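Local coordinates for protein acyl-CoA dehydrogenase (Mycobacterium thermoresistibile, PDB 3PFD) that probably catalyses the flavin-dependent alpha,beta-dehydrogenation of saturated acyl-CoA thioesters to 2,3-dehydroacyl-CoA, and is seen here with reduced FAD bound, at residues 210-215 with 220-225; 101-106 with 169-174. All blocks are in the same frame, centred on the assembly; numbering follows the deposited sequence.

Contact 1. Residues 210-215 with 220-225; sequences PKERKL and SPTTEL. With FDA (dihydroflavine-adenine dinucleotide), chain B.
Lys214 folds back over Thr222 at the loop end of a beta hairpin. Its chain leaves CB with CG beside the backbone N, then bends twice (chi3 -70°, chi4 -44°), which brings CE within 3.1 Å of Thr222 OG1 and lets NZ donate to Ser220 O at 2.9 Å. NZ also donates to Ile217 O in the turn and to a water, which accepts from Thr222 N as well and ties the lysine to the start of the second strand. Before the bends, Lys214 CD lies 3.7 Å from the flavin methyl C7M, while Thr222 CG2, anti to its own backbone N, reaches the same methyl at 3.9 Å. Glu212 N donates to Thr222 O at 2.7 Å. Glu212 bends at chi2, crossing Thr222 at about a right angle; Glu212 CG lies 3.4 Å from Thr222 O, farther from Thr222 CG2. Its OE2 forms a salt bridge with Arg141, which Glu224 OE2 shares, while Glu224 OE1 is hydrogen-bonded to Tyr226 OH. On the face carrying Lys211 and Thr223, an antiparallel non-hydrogen-bonded pair, Lys211 CG lies 3.7 Å from Thr223 CG2 and CD passes Pro221 CB. The hairpin joins edge strand 206-211 to strand 222-233, whose other neighbour is strand 160-171; Ser220 touches helix 95-114, and Tyr357 of the second subunit packs on Lys214.

Contact 2. Residues 101-106 with 169-174; sequences PAVNKL and WITNGG. With FDA (dihydroflavine-adenine dinucleotide), chain B.
Val103 and Thr171 meet methyl to methyl, Val103 CG2 lying 3.5 Å from Thr171 CG2, with the two side chains crossing at a slant. Thr171 divides its branches between two neighbours: CG2, anti to the backbone N (OG1 at chi1 -66°), goes to the helix, while OG1 accepts from flavin N5 at 3.1 Å. The latter bond is bent, 137° at the hydrogen. The backbone of the same residue adds a much straighter one, Thr171 N to flavin O4 at 3.0 Å and 169°, so a single threonine grips two adjacent polar positions of the isoalloxazine. Beside it, Ile170 CD1 rests 3.5 Å from flavin N3. Trp169 lays its CB 3.4 Å from flavin N10 and carries its indole along the ribityl and dimethylbenzene side, with CE3 3.8 Å from C8M; Arg141 makes a cation-pi contact with this ring.

Further out, Ser135 OG bonds Thr171 O directly, and the turn after Thr171 is tied to the helix. Asn172 ND2 packs on Val103 CB at 3.9 Å and donates to a water that in turn donates to Asn104 OD1, bridging turn and helix. Asn104 is further tied to Ser65 O and Ala134 N. A type II turn from Ile170 to Gly173 takes the chain away from strand 160-171. This is the flavin site of the acyl-CoA dehydrogenase fold, where the end of a middle-domain strand lies against the flavin ring and a helix of the N-terminal domain packs beside Thr171, off the N5/O4 edge of the flavin.

From the N terminus, after three earlier helices, the chain reaches helix 95-114 and then runs through 62 residues, including helix 117-129 and the first strands of the middle domain, before contact 2 closes this long loop at the end of strand 160-171. Contact 1 follows later as a short hairpin closure with four residues between its segments, so the two stand in series and neither nests in nor crosses the other. They join laterally through strands 160-171 and 222-233: Asn172 N lies 2.7 Å from Pro221 O, and Ile170 N 3.0 Å from Thr223 O, both probable hydrogen bonds. Together they link helix 95-114, the antiparallel sheet and the flavin.

Contact 1. Residues 210-215 with 220-225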
loop_
_atom_site.group_PDB
_atom_site.type_symbol
_atom_site.label_atom_id
_atom_site.label_comp_id
_atom_site.label_asym_id
_atom_site.label_seq_id
_atom_site.Cartn_x
_atom_site.Cartn_y
_atom_site.Cartn_z
ATOM N N PRO C 210 3.838 37.842 -10.329
ATOM C CA PRO C 210 3.463 37.479 -8.953
ATOM C C PRO C 210 3.808 36.025 -8.569
ATOM O O PRO C 210 3.938 35.153 -9.428
ATOM C CB PRO C 210 1.937 37.672 -8.911
ATOM C CG PRO C 210 1.520 38.040 -10.296
ATOM C CD PRO C 210 2.673 37.989 -11.219
ATOM N N LYS C 211 3.961 35.807 -7.273
ATOM C CA LYS C 211 4.333 34.516 -6.707
ATOM C C LYS C 211 3.094 33.675 -6.434
ATOM O O LYS C 211 2.061 34.222 -6.070
ATOM C CB LYS C 211 5.064 34.759 -5.397
ATOM C CG LYS C 211 6.463 35.372 -5.535
ATOM C CD LYS C 211 7.054 35.740 -4.170
ATOM C CE LYS C 211 6.418 36.992 -3.594
ATOM N NZ LYS C 211 6.925 37.303 -2.222
ATOM N N GLU C 212 3.190 32.346 -6.577
ATOM C CA GLU C 212 2.054 31.458 -6.277
ATOM C C GLU C 212 1.863 31.328 -4.761
ATOM O O GLU C 212 2.848 31.364 -4.014
ATOM C CB GLU C 212 2.276 30.056 -6.875
ATOM C CG GLU C 212 2.521 29.990 -8.386
ATOM C CD GLU C 212 1.245 30.084 -9.214
ATOM O OE1 GLU C 212 0.152 30.178 -8.637
ATOM O OE2 GLU C 212 1.342 30.041 -10.457
ATOM N N ARG C 213 0.603 31.203 -4.329
ATOM C CA ARG C 213 0.229 30.824 -2.948
ATOM C C ARG C 213 0.194 29.292 -2.878
ATOM O O ARG C 213 -0.576 28.671 -3.598
ATOM C CB ARG C 213 -1.153 31.367 -2.583
ATOM C CG ARG C 213 -1.221 32.879 -2.362
ATOM C CD ARG C 213 -2.656 33.363 -2.126
ATOM N NE ARG C 213 -3.557 32.885 -3.190
ATOM C CZ ARG C 213 -4.730 32.259 -3.005
ATOM N NH1 ARG C 213 -5.202 32.014 -1.779
ATOM N NH2 ARG C 213 -5.440 31.875 -4.065
ATOM N N LYS C 214 1.018 28.688 -2.032
ATOM C CA LYS C 214 1.280 27.230 -2.166
ATOM C C LYS C 214 0.999 26.419 -0.917
ATOM O O LYS C 214 0.900 26.955 0.188
ATOM C CB LYS C 214 2.710 26.948 -2.658
ATOM C CG LYS C 214 3.098 27.677 -3.916
ATOM C CD LYS C 214 4.332 27.047 -4.600
ATOM C CE LYS C 214 5.638 27.255 -3.813
ATOM N NZ LYS C 214 5.818 28.647 -3.275
ATOM N N LEU C 215 0.873 25.109 -1.111
ATOM C CA LEU C 215 0.739 24.152 -0.022
ATOM C C LEU C 215 2.001 24.137 0.861
ATOM O O LEU C 215 1.922 24.181 2.087
ATOM C CB LEU C 215 0.478 22.752 -0.614
ATOM C CG LEU C 215 0.572 21.536 0.299
ATOM C CD1 LEU C 215 -0.269 21.718 1.549
ATOM C CD2 LEU C 215 0.150 20.229 -0.488
ATOM N N SER C 220 9.928 29.444 -1.086
ATOM C CA SER C 220 10.537 29.432 -2.411
ATOM C C SER C 220 9.653 30.240 -3.340
ATOM O O SER C 220 8.473 29.874 -3.545
ATOM C CB SER C 220 10.704 28.001 -2.944
ATOM O OG SER C 220 11.112 28.031 -4.300
ATOM N N PRO C 221 10.190 31.355 -3.890
ATOM C CA PRO C 221 9.363 32.139 -4.823
ATOM C C PRO C 221 9.067 31.323 -6.088
ATOM O O PRO C 221 9.988 30.739 -6.694
ATOM C CB PRO C 221 10.229 33.366 -5.165
ATOM C CG PRO C 221 11.509 33.242 -4.340
ATOM C CD PRO C 221 11.581 31.835 -3.803
ATOM N N THR C 222 7.793 31.280 -6.463
ATOM C CA THR C 222 7.318 30.523 -7.620
ATOM C C THR C 222 6.510 31.508 -8.468
ATOM O O THR C 222 5.360 31.847 -8.126
ATOM C CB THR C 222 6.449 29.319 -7.180
ATOM O OG1 THR C 222 7.113 28.594 -6.130
ATOM C CG2 THR C 222 6.155 28.374 -8.360
ATOM N N THR C 223 7.128 31.980 -9.552
ATOM C CA THR C 223 6.627 33.147 -10.284
ATOM C C THR C 223 6.333 32.923 -11.759
ATOM O O THR C 223 6.885 32.028 -12.394
ATOM C CB THR C 223 7.611 34.365 -10.195
ATOM O OG1 THR C 223 8.773 34.127 -11.003
ATOM C CG2 THR C 223 8.037 34.612 -8.757
ATOM N N GLU C 224 5.445 33.757 -12.288
ATOM C CA GLU C 224 5.342 33.941 -13.717
ATOM C C GLU C 224 6.528 34.790 -14.222
ATOM O O GLU C 224 7.176 35.490 -13.445
ATOM C CB GLU C 224 3.997 34.583 -14.083
ATOM C CG GLU C 224 2.764 33.706 -13.826
ATOM C CD GLU C 224 1.425 34.465 -13.973
ATOM O OE1 GLU C 224 1.406 35.674 -14.337
ATOM O OE2 GLU C 224 0.377 33.838 -13.728
ATOM N N LEU C 225 6.822 34.697 -15.517
ATOM C CA LEU C 225 7.854 35.521 -16.146
ATOM C C LEU C 225 7.307 36.071 -17.444
ATOM O O LEU C 225 6.630 35.353 -18.156
ATOM C CB LEU C 225 9.107 34.702 -16.461
ATOM C CG LEU C 225 9.913 34.024 -15.350
ATOM C CD1 LEU C 225 11.064 33.267 -16.017
ATOM C CD2 LEU C 225 10.412 34.996 -14.263
HETATM P PA FDA B . -0.451 18.674 -15.883
HETATM O O1A FDA B . 0.566 18.306 -16.930
HETATM O O2A FDA B . -1.730 19.377 -16.265
HETATM O O5B FDA B . -0.822 17.317 -15.097
HETATM C C5B FDA B . -2.073 17.118 -14.429
HETATM C C4B FDA B . -2.196 15.640 -14.032
HETATM O O4B FDA B . -2.290 14.815 -15.199
HETATM C C3B FDA B . -0.964 15.148 -13.269
HETATM O O3B FDA B . -1.402 14.163 -12.322
HETATM C C2B FDA B . -0.133 14.468 -14.344
HETATM O O2B FDA B . 0.730 13.453 -13.823
HETATM C C1B FDA B . -1.217 13.879 -15.218
HETATM N N9A FDA B . -0.749 13.584 -16.587
HETATM C C8A FDA B . -0.420 14.482 -17.533
HETATM N N7A FDA B . -0.051 13.826 -18.662
HETATM C C5A FDA B . -0.146 12.495 -18.419
HETATM C C6A FDA B . 0.108 11.352 -19.194
HETATM N N6A FDA B . 0.560 11.473 -20.481
HETATM N N1A FDA B . -0.099 10.126 -18.642
HETATM C C2A FDA B . -0.532 10.029 -17.365
HETATM N N3A FDA B . -0.793 11.107 -16.591
HETATM C C4A FDA B . -0.596 12.351 -17.097
HETATM N N1 FDA B . 8.622 24.398 -14.166
HETATM C C2 FDA B . 9.642 25.168 -14.657
HETATM O O2 FDA B . 9.756 25.398 -15.891
HETATM N N3 FDA B . 10.547 25.703 -13.810
HETATM C C4 FDA B . 10.463 25.484 -12.478
HETATM O O4 FDA B . 11.322 26.019 -11.756
HETATM C C4X FDA B . 9.439 24.678 -11.943
HETATM N N5 FDA B . 9.267 24.542 -10.612
HETATM C C5X FDA B . 8.054 24.269 -10.101
HETATM C C6 FDA B . 7.725 24.619 -8.784
HETATM C C7 FDA B . 6.423 24.395 -8.300
HETATM C C7M FDA B . 6.067 24.763 -6.875
HETATM C C8 FDA B . 5.468 23.793 -9.107
HETATM C C8M FDA B . 4.059 23.523 -8.609
HETATM C C9 FDA B . 5.797 23.439 -10.402
HETATM C C9A FDA B . 7.078 23.686 -10.907
HETATM N N10 FDA B . 7.327 23.553 -12.290
HETATM C C10 FDA B . 8.508 24.137 -12.822
HETATM C "C1'" FDA B . 6.279 23.050 -13.180
HETATM C "C2'" FDA B . 6.127 21.525 -13.084
HETATM O "O2'" FDA B . 7.216 20.804 -13.701
HETATM C "C3'" FDA B . 4.774 21.162 -13.657
HETATM O "O3'" FDA B . 3.766 21.502 -12.673
HETATM C "C4'" FDA B . 4.675 19.667 -14.020
HETATM O "O4'" FDA B . 5.483 19.379 -15.163
HETATM C "C5'" FDA B . 3.244 19.242 -14.321
HETATM O "O5'" FDA B . 2.643 20.183 -15.220
HETATM P P FDA B . 1.204 20.800 -14.846
HETATM O O1P FDA B . 1.317 21.431 -13.481
HETATM O O2P FDA B . 0.717 21.624 -16.015
HETATM O O3P FDA B . 0.274 19.496 -14.666
HETATM O O HOH W 1 5.626 31.450 -4.484
#

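Contact 2. Residues 101-106 with 169-174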
loop_
_atom_site.group_PDB
_atom_site.type_symbol
_atom_site.label_atom_id
_atom_site.label_comp_id
_atom_site.label_asym_id
_atom_site.label_seq_id
_atom_site.Cartn_x
_atom_site.Cartn_y
_atom_site.Cartn_z
ATOM N N PRO C 101 20.602 25.250 -3.915
ATOM C CA PRO C 101 21.506 24.407 -4.712
ATOM C C PRO C 101 20.803 23.554 -5.769
ATOM O O PRO C 101 21.395 23.305 -6.816
ATOM C CB PRO C 101 22.193 23.525 -3.661
ATOM C CG PRO C 101 21.189 23.464 -2.493
ATOM C CD PRO C 101 20.619 24.886 -2.485
ATOM N N ALA C 102 19.564 23.113 -5.521
ATOM C CA ALA C 102 18.887 22.191 -6.461
ATOM C C ALA C 102 18.539 22.913 -7.750
ATOM O O ALA C 102 18.692 22.350 -8.843
ATOM C CB ALA C 102 17.626 21.570 -5.847
ATOM N N VAL C 103 18.059 24.152 -7.617
ATOM C CA VAL C 103 17.729 24.971 -8.812
ATOM C C VAL C 103 18.936 25.657 -9.433
ATOM O O VAL C 103 18.968 25.866 -10.663
ATOM C CB VAL C 103 16.464 25.860 -8.612
ATOM C CG1 VAL C 103 16.149 26.715 -9.864
ATOM C CG2 VAL C 103 15.281 24.944 -8.300
ATOM N N ASN C 104 19.956 25.958 -8.617
ATOM C CA ASN C 104 21.221 26.373 -9.200
ATOM C C ASN C 104 21.703 25.327 -10.225
ATOM O O ASN C 104 22.198 25.682 -11.299
ATOM C CB ASN C 104 22.291 26.691 -8.134
ATOM C CG ASN C 104 22.113 28.091 -7.524
ATOM O OD1 ASN C 104 21.336 28.912 -8.031
ATOM N ND2 ASN C 104 22.826 28.364 -6.438
ATOM N N LYS C 105 21.501 24.043 -9.908
ATOM C CA LYS C 105 21.854 22.974 -10.809
ATOM C C LYS C 105 20.866 22.890 -11.988
ATOM O O LYS C 105 21.284 22.871 -13.129
ATOM C CB LYS C 105 21.986 21.625 -10.065
ATOM C CG LYS C 105 22.930 20.686 -10.804
ATOM C CD LYS C 105 22.725 19.212 -10.560
ATOM C CE LYS C 105 23.546 18.472 -11.630
ATOM N NZ LYS C 105 23.829 17.090 -11.255
ATOM N N LEU C 106 19.564 22.844 -11.710
ATOM C CA LEU C 106 18.534 22.849 -12.763
ATOM C C LEU C 106 18.740 23.965 -13.807
ATOM O O LEU C 106 18.673 23.696 -15.009
ATOM C CB LEU C 106 17.121 22.959 -12.151
ATOM C CG LEU C 106 15.920 22.663 -13.071
ATOM C CD1 LEU C 106 15.995 21.233 -13.633
ATOM C CD2 LEU C 106 14.573 22.889 -12.366
ATOM N N TRP C 169 5.381 28.923 -12.965
ATOM C CA TRP C 169 5.924 27.944 -12.028
ATOM C C TRP C 169 7.432 28.056 -11.813
ATOM O O TRP C 169 8.067 27.066 -11.413
ATOM C CB TRP C 169 5.603 26.489 -12.445
ATOM C CG TRP C 169 4.149 26.157 -12.727
ATOM C CD1 TRP C 169 3.630 25.669 -13.906
ATOM C CD2 TRP C 169 3.053 26.228 -11.809
ATOM N NE1 TRP C 169 2.274 25.444 -13.773
ATOM C CE2 TRP C 169 1.893 25.793 -12.504
ATOM C CE3 TRP C 169 2.927 26.640 -10.473
ATOM C CZ2 TRP C 169 0.627 25.743 -11.897
ATOM C CZ3 TRP C 169 1.666 26.574 -9.863
ATOM C CH2 TRP C 169 0.536 26.139 -10.583
ATOM N N ILE C 170 8.006 29.241 -12.018
ATOM C CA ILE C 170 9.468 29.367 -12.046
ATOM C C ILE C 170 10.033 29.547 -10.641
ATOM O O ILE C 170 9.888 30.599 -10.010
ATOM C CB ILE C 170 9.960 30.489 -13.022
ATOM C CG1 ILE C 170 9.399 30.286 -14.442
ATOM C CG2 ILE C 170 11.511 30.610 -13.006
ATOM C CD1 ILE C 170 9.470 28.804 -15.000
ATOM N N THR C 171 10.683 28.495 -10.159
ATOM C CA THR C 171 11.276 28.469 -8.823
ATOM C C THR C 171 12.406 29.496 -8.778
ATOM O O THR C 171 13.216 29.561 -9.704
ATOM C CB THR C 171 11.842 27.076 -8.544
ATOM O OG1 THR C 171 10.769 26.150 -8.479
ATOM C CG2 THR C 171 12.611 27.021 -7.245
ATOM N N ASN C 172 12.451 30.267 -7.688
ATOM C CA ASN C 172 13.453 31.337 -7.455
ATOM C C ASN C 172 13.342 32.529 -8.411
ATOM O O ASN C 172 14.217 33.404 -8.430
ATOM C CB ASN C 172 14.896 30.797 -7.308
ATOM C CG ASN C 172 15.058 29.823 -6.087
ATOM O OD1 ASN C 172 14.330 29.918 -5.077
ATOM N ND2 ASN C 172 16.001 28.871 -6.204
ATOM N N GLY C 173 12.246 32.564 -9.175
ATOM C CA GLY C 173 11.888 33.736 -9.981
ATOM C C GLY C 173 11.989 34.988 -9.124
ATOM O O GLY C 173 11.552 34.996 -7.969
ATOM N N GLY C 174 12.624 36.026 -9.652
ATOM C CA GLY C 174 12.775 37.296 -8.916
ATOM C C GLY C 174 13.995 37.358 -8.001
ATOM O O GLY C 174 14.369 38.436 -7.524
HETATM P PA FDA B . -0.451 18.674 -15.883
HETATM O O1A FDA B . 0.566 18.306 -16.930
HETATM O O2A FDA B . -1.730 19.377 -16.265
HETATM O O5B FDA B . -0.822 17.317 -15.097
HETATM C C5B FDA B . -2.073 17.118 -14.429
HETATM C C4B FDA B . -2.196 15.640 -14.032
HETATM O O4B FDA B . -2.290 14.815 -15.199
HETATM C C3B FDA B . -0.964 15.148 -13.269
HETATM O O3B FDA B . -1.402 14.163 -12.322
HETATM C C2B FDA B . -0.133 14.468 -14.344
HETATM O O2B FDA B . 0.730 13.453 -13.823
HETATM C C1B FDA B . -1.217 13.879 -15.218
HETATM N N9A FDA B . -0.749 13.584 -16.587
HETATM C C8A FDA B . -0.420 14.482 -17.533
HETATM N N7A FDA B . -0.051 13.826 -18.662
HETATM C C5A FDA B . -0.146 12.495 -18.419
HETATM C C6A FDA B . 0.108 11.352 -19.194
HETATM N N6A FDA B . 0.560 11.473 -20.481
HETATM N N1A FDA B . -0.099 10.126 -18.642
HETATM C C2A FDA B . -0.532 10.029 -17.365
HETATM N N3A FDA B . -0.793 11.107 -16.591
HETATM C C4A FDA B . -0.596 12.351 -17.097
HETATM N N1 FDA B . 8.622 24.398 -14.166
HETATM C C2 FDA B . 9.642 25.168 -14.657
HETATM O O2 FDA B . 9.756 25.398 -15.891
HETATM N N3 FDA B . 10.547 25.703 -13.810
HETATM C C4 FDA B . 10.463 25.484 -12.478
HETATM O O4 FDA B . 11.322 26.019 -11.756
HETATM C C4X FDA B . 9.439 24.678 -11.943
HETATM N N5 FDA B . 9.267 24.542 -10.612
HETATM C C5X FDA B . 8.054 24.269 -10.101
HETATM C C6 FDA B . 7.725 24.619 -8.784
HETATM C C7 FDA B . 6.423 24.395 -8.300
HETATM C C7M FDA B . 6.067 24.763 -6.875
HETATM C C8 FDA B . 5.468 23.793 -9.107
HETATM C C8M FDA B . 4.059 23.523 -8.609
HETATM C C9 FDA B . 5.797 23.439 -10.402
HETATM C C9A FDA B . 7.078 23.686 -10.907
HETATM N N10 FDA B . 7.327 23.553 -12.290
HETATM C C10 FDA B . 8.508 24.137 -12.822
HETATM C "C1'" FDA B . 6.279 23.050 -13.180
HETATM C "C2'" FDA B . 6.127 21.525 -13.084
HETATM O "O2'" FDA B . 7.216 20.804 -13.701
HETATM C "C3'" FDA B . 4.774 21.162 -13.657
HETATM O "O3'" FDA B . 3.766 21.502 -12.673
HETATM C "C4'" FDA B . 4.675 19.667 -14.020
HETATM O "O4'" FDA B . 5.483 19.379 -15.163
HETATM C "C5'" FDA B . 3.244 19.242 -14.321
HETATM O "O5'" FDA B . 2.643 20.183 -15.220
HETATM P P FDA B . 1.204 20.800 -14.846
HETATM O O1P FDA B . 1.317 21.431 -13.481
HETATM O O2P FDA B . 0.717 21.624 -16.015
HETATM O O3P FDA B . 0.274 19.496 -14.666
HETATM O O HOH W 2 18.362 28.857 -8.015
#